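Agap007691-pb (Anopheles gambiae, PDB 5C98) is a serpin of unknown function that probably inhibits serine-type endopeptidases. Local coordinates at residues A[218-229]-A[239-248]; A[21-29]-A[40-48]. One frame throughout, in Å; residues are numbered along the deposited sequence. Where two conformers were deposited one is given.

Contact 1 of 2, residues A[218-229]-A[239-248]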
loop_
_atom_site.group_PDB
_atom_site.type_symbol
_atom_site.label_atom_id
_atom_site.label_comp_id
_atom_site.label_asym_id
_atom_site.label_seq_id
_atom_site.Cartn_x
_atom_site.Cartn_y
_atom_site.Cartn_z
ATOM N N LEU A 218 7.156 1.334 24.710
ATOM C CA LEU A 218 6.465 2.600 24.795
ATOM C C LEU A 218 7.250 3.618 23.990
ATOM O O LEU A 218 8.473 3.520 23.857
ATOM C CB LEU A 218 6.401 3.065 26.246
ATOM C CG LEU A 218 5.691 2.183 27.260
ATOM C CD1 LEU A 218 5.682 2.854 28.649
ATOM C CD2 LEU A 218 4.283 1.892 26.806
ATOM N N HIS A 219 6.551 4.605 23.440
ATOM C CA HIS A 219 7.219 5.723 22.773
ATOM C C HIS A 219 6.592 7.006 23.311
ATOM O O HIS A 219 5.540 7.450 22.844
ATOM C CB HIS A 219 7.186 5.648 21.246
ATOM C CG HIS A 219 8.238 6.496 20.611
ATOM N ND1 HIS A 219 8.296 7.861 20.791
ATOM C CD2 HIS A 219 9.313 6.170 19.855
ATOM C CE1 HIS A 219 9.346 8.342 20.148
ATOM N NE2 HIS A 219 9.981 7.336 19.575
ATOM N N ASN A 220 7.221 7.600 24.330
ATOM C CA ASN A 220 6.570 8.717 24.998
ATOM C C ASN A 220 6.538 9.947 24.102
ATOM O O ASN A 220 5.605 10.739 24.198
ATOM C CB ASN A 220 7.216 9.043 26.353
ATOM C CG ASN A 220 6.836 8.068 27.466
ATOM O OD1 ASN A 220 5.881 7.290 27.372
ATOM N ND2 ASN A 220 7.584 8.142 28.559
ATOM N N GLU A 221 7.514 10.123 23.214
ATOM C CA GLU A 221 7.509 11.313 22.362
ATOM C C GLU A 221 6.418 11.240 21.300
ATOM O O GLU A 221 5.743 12.235 21.026
ATOM C CB GLU A 221 8.876 11.513 21.712
ATOM N N LEU A 222 6.220 10.068 20.689
ATOM C CA LEU A 222 5.141 9.872 19.729
ATOM C C LEU A 222 3.794 9.703 20.416
ATOM O O LEU A 222 2.754 9.880 19.772
ATOM C CB LEU A 222 5.451 8.620 18.923
ATOM C CG LEU A 222 4.874 8.387 17.533
ATOM C CD1 LEU A 222 4.826 9.635 16.677
ATOM C CD2 LEU A 222 5.746 7.350 16.855
ATOM N N ARG A 223 3.805 9.408 21.714
ATOM C CA ARG A 223 2.608 9.210 22.523
ATOM C C ARG A 223 1.848 7.962 22.091
ATOM O O ARG A 223 0.638 8.004 21.872
ATOM C CB ARG A 223 1.670 10.428 22.537
ATOM C CG ARG A 223 2.335 11.778 22.703
ATOM C CD ARG A 223 3.009 11.881 24.029
ATOM N NE ARG A 223 2.113 11.929 25.174
ATOM C CZ ARG A 223 2.508 11.648 26.413
ATOM N NH1 ARG A 223 3.777 11.308 26.654
ATOM N NH2 ARG A 223 1.641 11.697 27.412
ATOM N N CYS A 224 2.547 6.835 21.999
ATOM C CA CYS A 224 1.882 5.591 21.644
ATOM C C CYS A 224 2.595 4.391 22.244
ATOM O O CYS A 224 3.800 4.433 22.524
ATOM C CB CYS A 224 1.716 5.441 20.130
ATOM S SG CYS A 224 3.304 5.339 19.253
ATOM N N LYS A 225 1.829 3.321 22.435
ATOM C CA LYS A 225 2.367 1.987 22.640
ATOM C C LYS A 225 2.628 1.344 21.285
ATOM O O LYS A 225 1.968 1.662 20.291
ATOM C CB LYS A 225 1.356 1.126 23.383
ATOM C CG LYS A 225 1.153 1.457 24.825
ATOM C CD LYS A 225 0.201 0.472 25.495
ATOM C CE LYS A 225 0.070 0.762 26.951
ATOM N NZ LYS A 225 -0.871 -0.169 27.621
ATOM N N VAL A 226 3.607 0.444 21.240
ATOM C CA VAL A 226 4.008 -0.214 20.001
ATOM C C VAL A 226 4.154 -1.701 20.249
ATOM O O VAL A 226 4.790 -2.108 21.223
ATOM C CB VAL A 226 5.354 0.337 19.514
ATOM C CG1 VAL A 226 5.709 -0.227 18.178
ATOM C CG2 VAL A 226 5.315 1.856 19.476
ATOM N N VAL A 227 3.603 -2.510 19.361
ATOM C CA VAL A 227 3.941 -3.922 19.290
ATOM C C VAL A 227 4.276 -4.254 17.843
ATOM O O VAL A 227 3.686 -3.703 16.912
ATOM C CB VAL A 227 2.808 -4.851 19.787
ATOM C CG1 VAL A 227 2.584 -4.731 21.295
ATOM C CG2 VAL A 227 1.520 -4.639 18.987
ATOM N N ASP A 228 5.230 -5.136 17.643
ATOM C CA ASP A 228 5.565 -5.620 16.300
ATOM C C ASP A 228 5.078 -7.061 16.218
ATOM O O ASP A 228 5.619 -7.944 16.891
ATOM C CB ASP A 228 7.065 -5.503 16.033
ATOM C CG ASP A 228 7.391 -5.284 14.564
ATOM O OD1 ASP A 228 6.501 -5.493 13.696
ATOM O OD2 ASP A 228 8.548 -4.900 14.279
ATOM N N MET A 229 4.021 -7.278 15.432
ATOM C CA MET A 229 3.300 -8.539 15.366
ATOM C C MET A 229 3.754 -9.295 14.127
ATOM O O MET A 229 3.376 -8.918 13.007
ATOM C CB MET A 229 1.803 -8.272 15.287
ATOM C CG MET A 229 1.264 -7.699 16.592
ATOM S SD MET A 229 -0.501 -7.450 16.539
ATOM C CE MET A 229 -1.103 -9.117 16.303
ATOM N N MET A 239 4.014 -6.765 11.296
ATOM C CA MET A 239 3.087 -5.645 11.341
ATOM C C MET A 239 3.341 -4.854 12.615
ATOM O O MET A 239 3.042 -5.330 13.710
ATOM C CB MET A 239 1.645 -6.140 11.325
ATOM C CG MET A 239 0.626 -5.026 11.407
ATOM S SD MET A 239 -1.095 -5.533 11.287
ATOM C CE MET A 239 -1.282 -6.503 12.779
ATOM N N LEU A 240 3.846 -3.644 12.460
ATOM C CA LEU A 240 3.999 -2.745 13.589
ATOM C C LEU A 240 2.672 -2.044 13.822
ATOM O O LEU A 240 2.084 -1.479 12.898
ATOM C CB LEU A 240 5.107 -1.745 13.274
ATOM C CG LEU A 240 5.730 -0.948 14.417
ATOM C CD1 LEU A 240 6.513 -1.831 15.348
ATOM C CD2 LEU A 240 6.605 0.156 13.852
ATOM N N VAL A 241 2.191 -2.098 15.061
ATOM C CA VAL A 241 0.925 -1.485 15.427
ATOM C C VAL A 241 1.227 -0.370 16.404
ATOM O O VAL A 241 1.879 -0.600 17.432
ATOM C CB VAL A 241 -0.066 -2.476 16.041
ATOM C CG1 VAL A 241 -1.392 -1.792 16.326
ATOM C CG2 VAL A 241 -0.278 -3.664 15.118
ATOM N N LEU A 242 0.768 0.825 16.083
ATOM C CA LEU A 242 0.965 2.016 16.913
ATOM C C LEU A 242 -0.387 2.402 17.493
ATOM O O LEU A 242 -1.303 2.797 16.753
ATOM C CB LEU A 242 1.540 3.167 16.096
ATOM C CG LEU A 242 2.761 2.872 15.235
ATOM C CD1 LEU A 242 3.279 4.166 14.599
ATOM C CD2 LEU A 242 3.841 2.190 16.021
ATOM N N LEU A 243 -0.507 2.304 18.812
ATOM C CA LEU A 243 -1.753 2.571 19.515
ATOM C C LEU A 243 -1.578 3.830 20.348
ATOM O O LEU A 243 -0.829 3.816 21.338
ATOM C CB LEU A 243 -2.078 1.376 20.413
ATOM C CG LEU A 243 -3.311 1.492 21.290
ATOM C CD1 LEU A 243 -4.586 1.526 20.472
ATOM C CD2 LEU A 243 -3.370 0.316 22.281
ATOM N N PRO A 244 -2.225 4.924 19.995
ATOM C CA PRO A 244 -2.047 6.166 20.750
ATOM C C PRO A 244 -2.373 5.990 22.221
ATOM O O PRO A 244 -3.296 5.260 22.585
ATOM C CB PRO A 244 -3.026 7.136 20.081
ATOM C CG PRO A 244 -3.194 6.603 18.683
ATOM C CD PRO A 244 -3.120 5.100 18.831
ATOM N N TYR A 245 -1.624 6.677 23.073
ATOM C CA TYR A 245 -1.988 6.715 24.475
ATOM C C TYR A 245 -3.381 7.324 24.618
ATOM O O TYR A 245 -3.838 8.089 23.767
ATOM C CB TYR A 245 -1.025 7.631 25.236
ATOM C CG TYR A 245 0.408 7.137 25.360
ATOM C CD1 TYR A 245 0.733 5.812 25.160
ATOM C CD2 TYR A 245 1.408 7.997 25.759
ATOM C CE1 TYR A 245 2.039 5.367 25.300
ATOM C CE2 TYR A 245 2.698 7.573 25.907
ATOM C CZ TYR A 245 3.008 6.254 25.691
ATOM O OH TYR A 245 4.317 5.810 25.837
ATOM N N ASP A 246 -4.050 7.009 25.725
ATOM C CA ASP A 246 -5.278 7.717 26.065
ATOM C C ASP A 246 -5.035 9.220 26.063
ATOM O O ASP A 246 -3.952 9.693 26.420
ATOM C CB ASP A 246 -5.759 7.296 27.445
ATOM C CG ASP A 246 -6.329 5.899 27.437
ATOM O OD1 ASP A 246 -7.379 5.700 26.791
ATOM O OD2 ASP A 246 -5.718 5.001 28.038
ATOM N N GLY A 247 -6.056 9.968 25.651
ATOM C CA GLY A 247 -5.968 11.407 25.544
ATOM C C GLY A 247 -5.218 11.913 24.335
ATOM O O GLY A 247 -4.946 13.117 24.250
ATOM N N THR A 248 -4.843 11.030 23.411
ATOM C CA THR A 248 -4.122 11.408 22.207
ATOM C C THR A 248 -4.874 10.869 21.007
ATOM O O THR A 248 -5.271 9.702 20.988
ATOM C CB THR A 248 -2.711 10.816 22.215
ATOM O OG1 THR A 248 -2.046 11.204 23.422
ATOM C CG2 THR A 248 -1.907 11.284 21.024
#
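An antiparallel beta hairpin joins strands 224-230 and 237-244, and residues 218-229 and 239-248 meet along it in a largely buried contact. The axes of 224-229 and 239-244 run at 159°, nearly antiparallel. Three hydrogen-bonded pairs, Lys-225 with Leu-243, Val-227 with Val-241 and Met-229 with Met-239, define the register; Val-241 N gives a nearly linear bond to Val-227 O at 2.9 Å (171°).

One face carries Val-226, Asp-228, Leu-240 and Leu-242. There Val-226 CG1 is anti to its backbone N (chi1 -174°) and meets Leu-240 CD1 at 3.4 Å, while Leu-242 CD2 lies alongside. The Asp-228 carboxylate packs against Leu-240, yet OD1 makes no hydrogen bond to Leu-240 N; OD1 pairs with Ser-238 OG and OD2 forms a salt bridge with Arg-359. On the other face Met-229 SD approaches Met-239 CE at 4.0 Å, and Phe-348 touches Val-227 and Leu-243.

Strand 224-230 also pairs with 204-219, and 237-244 with 354-360, the order of strands in serpin sheet B. The turn leading into strand 224-230 contains a G1 beta bulge, in which Arg-223 and Cys-224 both face His-219.

Tyr-245 closes that end. Its N donates to Arg-223 O at 2.9 Å from above the carbonyl plane, and its ring lies with one face over the Arg-223 to Cys-224 peptide. The guanidinium of Arg-223 stands nearly perpendicular to the ring, which presents CD2 to the guanidinium face; Arg-223 CZ lies 3.9 Å from Tyr-245 CD2. At the hydroxyl end, Tyr-245 OH donates to Asn-220 OD1 (2.6 Å), which lies near the ring plane.

Contact 2 of 2, residues A[21-29]-A[40-48]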
loop_
_atom_site.group_PDB
_atom_site.type_symbol
_atom_site.label_atom_id
_atom_site.label_comp_id
_atom_site.label_asym_id
_atom_site.label_seq_id
_atom_site.Cartn_x
_atom_site.Cartn_y
_atom_site.Cartn_z
ATOM N N ASN A 21 12.618 5.227 0.728
ATOM C CA ASN A 21 11.261 4.717 0.627
ATOM C C ASN A 21 10.482 4.963 1.904
ATOM O O ASN A 21 9.314 5.335 1.848
ATOM C CB ASN A 21 11.211 3.239 0.269
ATOM C CG ASN A 21 9.804 2.709 0.349
ATOM O OD1 ASN A 21 8.929 3.136 -0.402
ATOM N ND2 ASN A 21 9.559 1.820 1.295
ATOM N N ASN A 22 11.099 4.757 3.059
ATOM C CA ASN A 22 10.373 4.956 4.304
ATOM C C ASN A 22 9.985 6.415 4.479
ATOM O O ASN A 22 8.866 6.698 4.917
ATOM C CB ASN A 22 11.165 4.421 5.501
ATOM C CG ASN A 22 11.161 2.913 5.546
ATOM O OD1 ASN A 22 10.382 2.272 4.833
ATOM N ND2 ASN A 22 12.020 2.335 6.384
ATOM N N LYS A 23 10.883 7.348 4.145
ATOM C CA LYS A 23 10.558 8.770 4.248
ATOM C C LYS A 23 9.398 9.124 3.320
ATOM O O LYS A 23 8.450 9.808 3.719
ATOM C CB LYS A 23 11.779 9.640 3.925
ATOM C CG LYS A 23 11.537 11.141 4.058
ATOM C CD LYS A 23 12.799 11.948 3.769
ATOM C CE LYS A 23 12.563 13.438 3.930
ATOM N NZ LYS A 23 11.892 14.023 2.740
ATOM N N PHE A 24 9.468 8.671 2.067
ATOM C CA PHE A 24 8.391 8.939 1.111
ATOM C C PHE A 24 7.084 8.281 1.551
ATOM O O PHE A 24 6.009 8.877 1.455
ATOM C CB PHE A 24 8.834 8.464 -0.272
ATOM C CG PHE A 24 7.738 8.376 -1.274
ATOM C CD1 PHE A 24 7.169 9.507 -1.825
ATOM C CD2 PHE A 24 7.271 7.136 -1.683
ATOM C CE1 PHE A 24 6.120 9.382 -2.752
ATOM C CE2 PHE A 24 6.245 7.032 -2.602
ATOM C CZ PHE A 24 5.668 8.156 -3.116
ATOM N N THR A 25 7.167 7.072 2.079
ATOM C CA THR A 25 5.982 6.337 2.515
ATOM C C THR A 25 5.212 7.096 3.586
ATOM O O THR A 25 3.985 7.214 3.518
ATOM C CB THR A 25 6.381 4.932 2.995
ATOM O OG1 THR A 25 6.746 4.150 1.867
ATOM C CG2 THR A 25 5.254 4.230 3.713
ATOM N N LEU A 26 5.921 7.598 4.592
ATOM C CA LEU A 26 5.243 8.321 5.660
ATOM C C LEU A 26 4.690 9.650 5.168
ATOM O O LEU A 26 3.596 10.045 5.579
ATOM C CB LEU A 26 6.184 8.491 6.853
ATOM C CG LEU A 26 6.612 7.176 7.508
ATOM C CD1 LEU A 26 7.606 7.519 8.628
ATOM C CD2 LEU A 26 5.438 6.316 7.997
ATOM N N GLU A 27 5.412 10.350 4.277
ATOM C CA GLU A 27 4.874 11.581 3.703
ATOM C C GLU A 27 3.623 11.304 2.886
ATOM O O GLU A 27 2.630 12.032 2.975
ATOM C CB GLU A 27 5.923 12.232 2.805
ATOM C CG GLU A 27 7.062 12.894 3.579
ATOM C CD GLU A 27 8.224 13.292 2.701
ATOM O OE1 GLU A 27 8.383 12.716 1.597
ATOM O OE2 GLU A 27 8.995 14.179 3.131
ATOM N N TYR A 28 3.655 10.255 2.072
ATOM C CA TYR A 28 2.497 9.898 1.268
ATOM C C TYR A 28 1.306 9.556 2.154
ATOM O O TYR A 28 0.176 9.981 1.893
ATOM C CB TYR A 28 2.886 8.699 0.416
ATOM C CG TYR A 28 1.877 8.244 -0.617
ATOM C CD1 TYR A 28 0.767 7.496 -0.268
ATOM C CD2 TYR A 28 2.087 8.496 -1.963
ATOM C CE1 TYR A 28 -0.112 7.032 -1.225
ATOM C CE2 TYR A 28 1.204 8.044 -2.916
ATOM C CZ TYR A 28 0.123 7.327 -2.555
ATOM O OH TYR A 28 -0.760 6.836 -3.513
ATOM N N PHE A 29 1.536 8.756 3.189
ATOM C CA PHE A 29 0.428 8.388 4.065
ATOM C C PHE A 29 -0.178 9.610 4.743
ATOM O O PHE A 29 -1.400 9.709 4.852
ATOM C CB PHE A 29 0.857 7.341 5.095
ATOM C CG PHE A 29 -0.281 6.838 5.930
ATOM C CD1 PHE A 29 -1.390 6.275 5.333
ATOM C CD2 PHE A 29 -0.281 6.971 7.295
ATOM C CE1 PHE A 29 -2.459 5.837 6.081
ATOM C CE2 PHE A 29 -1.361 6.501 8.025
ATOM C CZ PHE A 29 -2.424 5.952 7.402
ATOM N N ALA A 40 -5.409 1.590 3.615
ATOM C CA ALA A 40 -4.184 0.842 3.413
ATOM C C ALA A 40 -3.644 1.290 2.064
ATOM O O ALA A 40 -4.385 1.302 1.070
ATOM C CB ALA A 40 -4.444 -0.665 3.431
ATOM N N VAL A 41 -2.375 1.673 2.037
ATOM C CA VAL A 41 -1.682 2.077 0.819
ATOM C C VAL A 41 -0.292 1.449 0.793
ATOM O O VAL A 41 0.275 1.085 1.825
ATOM C CB VAL A 41 -1.582 3.613 0.656
ATOM C CG1 VAL A 41 -2.960 4.207 0.371
ATOM C CG2 VAL A 41 -0.958 4.269 1.898
ATOM N N SER A 42 0.292 1.352 -0.402
ATOM C CA SER A 42 1.676 0.919 -0.565
ATOM C C SER A 42 2.392 1.946 -1.416
ATOM O O SER A 42 2.459 1.820 -2.643
ATOM C CB SER A 42 1.725 -0.454 -1.223
ATOM O OG SER A 42 3.056 -0.816 -1.471
ATOM N N PRO A 43 2.925 2.985 -0.793
ATOM C CA PRO A 43 3.731 3.950 -1.555
ATOM C C PRO A 43 4.901 3.293 -2.257
ATOM O O PRO A 43 5.316 3.747 -3.327
ATOM C CB PRO A 43 4.153 4.955 -0.476
ATOM C CG PRO A 43 3.004 4.864 0.552
ATOM C CD PRO A 43 2.708 3.421 0.597
ATOM N N TYR A 44 5.476 2.260 -1.659
ATOM C CA TYR A 44 6.583 1.564 -2.297
ATOM C C TYR A 44 6.151 1.014 -3.637
ATOM O O TYR A 44 6.892 1.133 -4.623
ATOM C CB TYR A 44 7.076 0.437 -1.389
ATOM C CG TYR A 44 8.363 -0.274 -1.816
ATOM C CD1 TYR A 44 9.458 0.448 -2.268
ATOM C CD2 TYR A 44 8.491 -1.639 -1.669
ATOM C CE1 TYR A 44 10.643 -0.184 -2.593
ATOM C CE2 TYR A 44 9.684 -2.283 -2.007
ATOM C CZ TYR A 44 10.727 -1.542 -2.456
ATOM O OH TYR A 44 11.922 -2.146 -2.777
ATOM N N HIS A 45 4.967 0.378 -3.710
ATOM C CA HIS A 45 4.543 -0.127 -5.006
ATOM C C HIS A 45 4.093 0.991 -5.945
ATOM O O HIS A 45 4.213 0.847 -7.168
ATOM C CB HIS A 45 3.518 -1.217 -4.877
ATOM C CG HIS A 45 3.399 -2.028 -6.113
ATOM N ND1 HIS A 45 2.244 -2.100 -6.853
ATOM C CD2 HIS A 45 4.305 -2.807 -6.736
ATOM C CE1 HIS A 45 2.452 -2.886 -7.898
ATOM N NE2 HIS A 45 3.700 -3.319 -7.854
ATOM N N VAL A 46 3.584 2.106 -5.412
ATOM C CA VAL A 46 3.345 3.285 -6.249
ATOM C C VAL A 46 4.634 3.651 -6.979
ATOM O O VAL A 46 4.649 3.845 -8.196
ATOM C CB VAL A 46 2.788 4.445 -5.400
ATOM C CG1 VAL A 46 2.870 5.791 -6.124
ATOM C CG2 VAL A 46 1.367 4.177 -4.932
ATOM N N ARG A 47 5.732 3.748 -6.232
ATOM C CA ARG A 47 7.050 4.042 -6.802
ATOM C C ARG A 47 7.459 2.983 -7.819
ATOM O O ARG A 47 7.903 3.311 -8.934
ATOM C CB ARG A 47 8.086 4.195 -5.670
ATOM C CG ARG A 47 9.537 4.222 -6.146
ATOM C CD ARG A 47 10.164 2.848 -6.075
ATOM N NE ARG A 47 11.584 2.889 -6.438
ATOM C CZ ARG A 47 12.550 3.242 -5.595
ATOM N NH1 ARG A 47 12.271 3.575 -4.342
ATOM N NH2 ARG A 47 13.818 3.229 -6.005
ATOM N N LEU A 48 7.324 1.709 -7.461
ATOM C CA LEU A 48 7.816 0.669 -8.358
ATOM C C LEU A 48 7.025 0.644 -9.651
ATOM O O LEU A 48 7.601 0.478 -10.747
ATOM C CB LEU A 48 7.776 -0.698 -7.681
ATOM C CG LEU A 48 8.823 -0.838 -6.584
ATOM C CD1 LEU A 48 8.546 -2.095 -5.799
ATOM C CD2 LEU A 48 10.268 -0.876 -7.114
HETATM O O HOH W 1 9.874 4.282 -2.855
HETATM O O HOH W 2 5.460 1.795 1.245
#
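Serpin helix A (15-32) packs against the start of helix B (43-51) and strand 39-41, the sheet B strand leading into it; the short axes of 21-29 and 43-48 stand 110° apart at a closest approach of 9.6 Å. Ser-42 is the N-cap of the second helix, its OG accepting from His-45 N, and Pro-43 follows as the residue most enclosed by helix 21-29.

The apolar contacts centre on that proline. Its CG lies 3.6 Å from Tyr-28 CD1, and its CB sits over one face of the tyrosine ring. Phe-24 CE2 reaches Pro-43 CB at 3.6 Å, and Pro-43 O lies at the ring edge, near its plane. CG of Tyr-28 is anti to its backbone N (chi1 -174°), a torsion that sends the ring across Pro-43 until OH reaches Val-46 CG2. Val-41 CG2 meets Phe-29 CD1.

Polar contacts run largely through two waters. Thr-25 OG1 donates to Asn-21 O and accepts from one water, which accepts from Tyr-44 N. Thr-25 OG1 and N approach Asn-21 O from opposite faces of its plane. The Asn-21 side chain crosses Tyr-44 at about a right angle, amide and ring planes 51° apart, with OD1 3.3 Å from Tyr-44 CD1 and ND2 held by Asn-365 and Val-366. A second water joins Asn-21 OD1, to which it donates, to Arg-47 NH1, from which it accepts, both at 2.9 Å.

Contacts 1 and 2 lie in series along the chain, with 21-29 and 40-48 both preceding 218-229 and 239-248. Their centres are 21 Å apart and their nearest atoms about 7 Å apart, without touching. Contact 2 lies near the middle of the molecule, its centre 7 Å from that of the chain, whereas contact 1 is 21 Å out. Strand pairing within serpin sheet B connects them: strand 237-244 of contact 1 pairs with 354-360, which pairs with 366-372, which in turn pairs with strand 39-41 of contact 2.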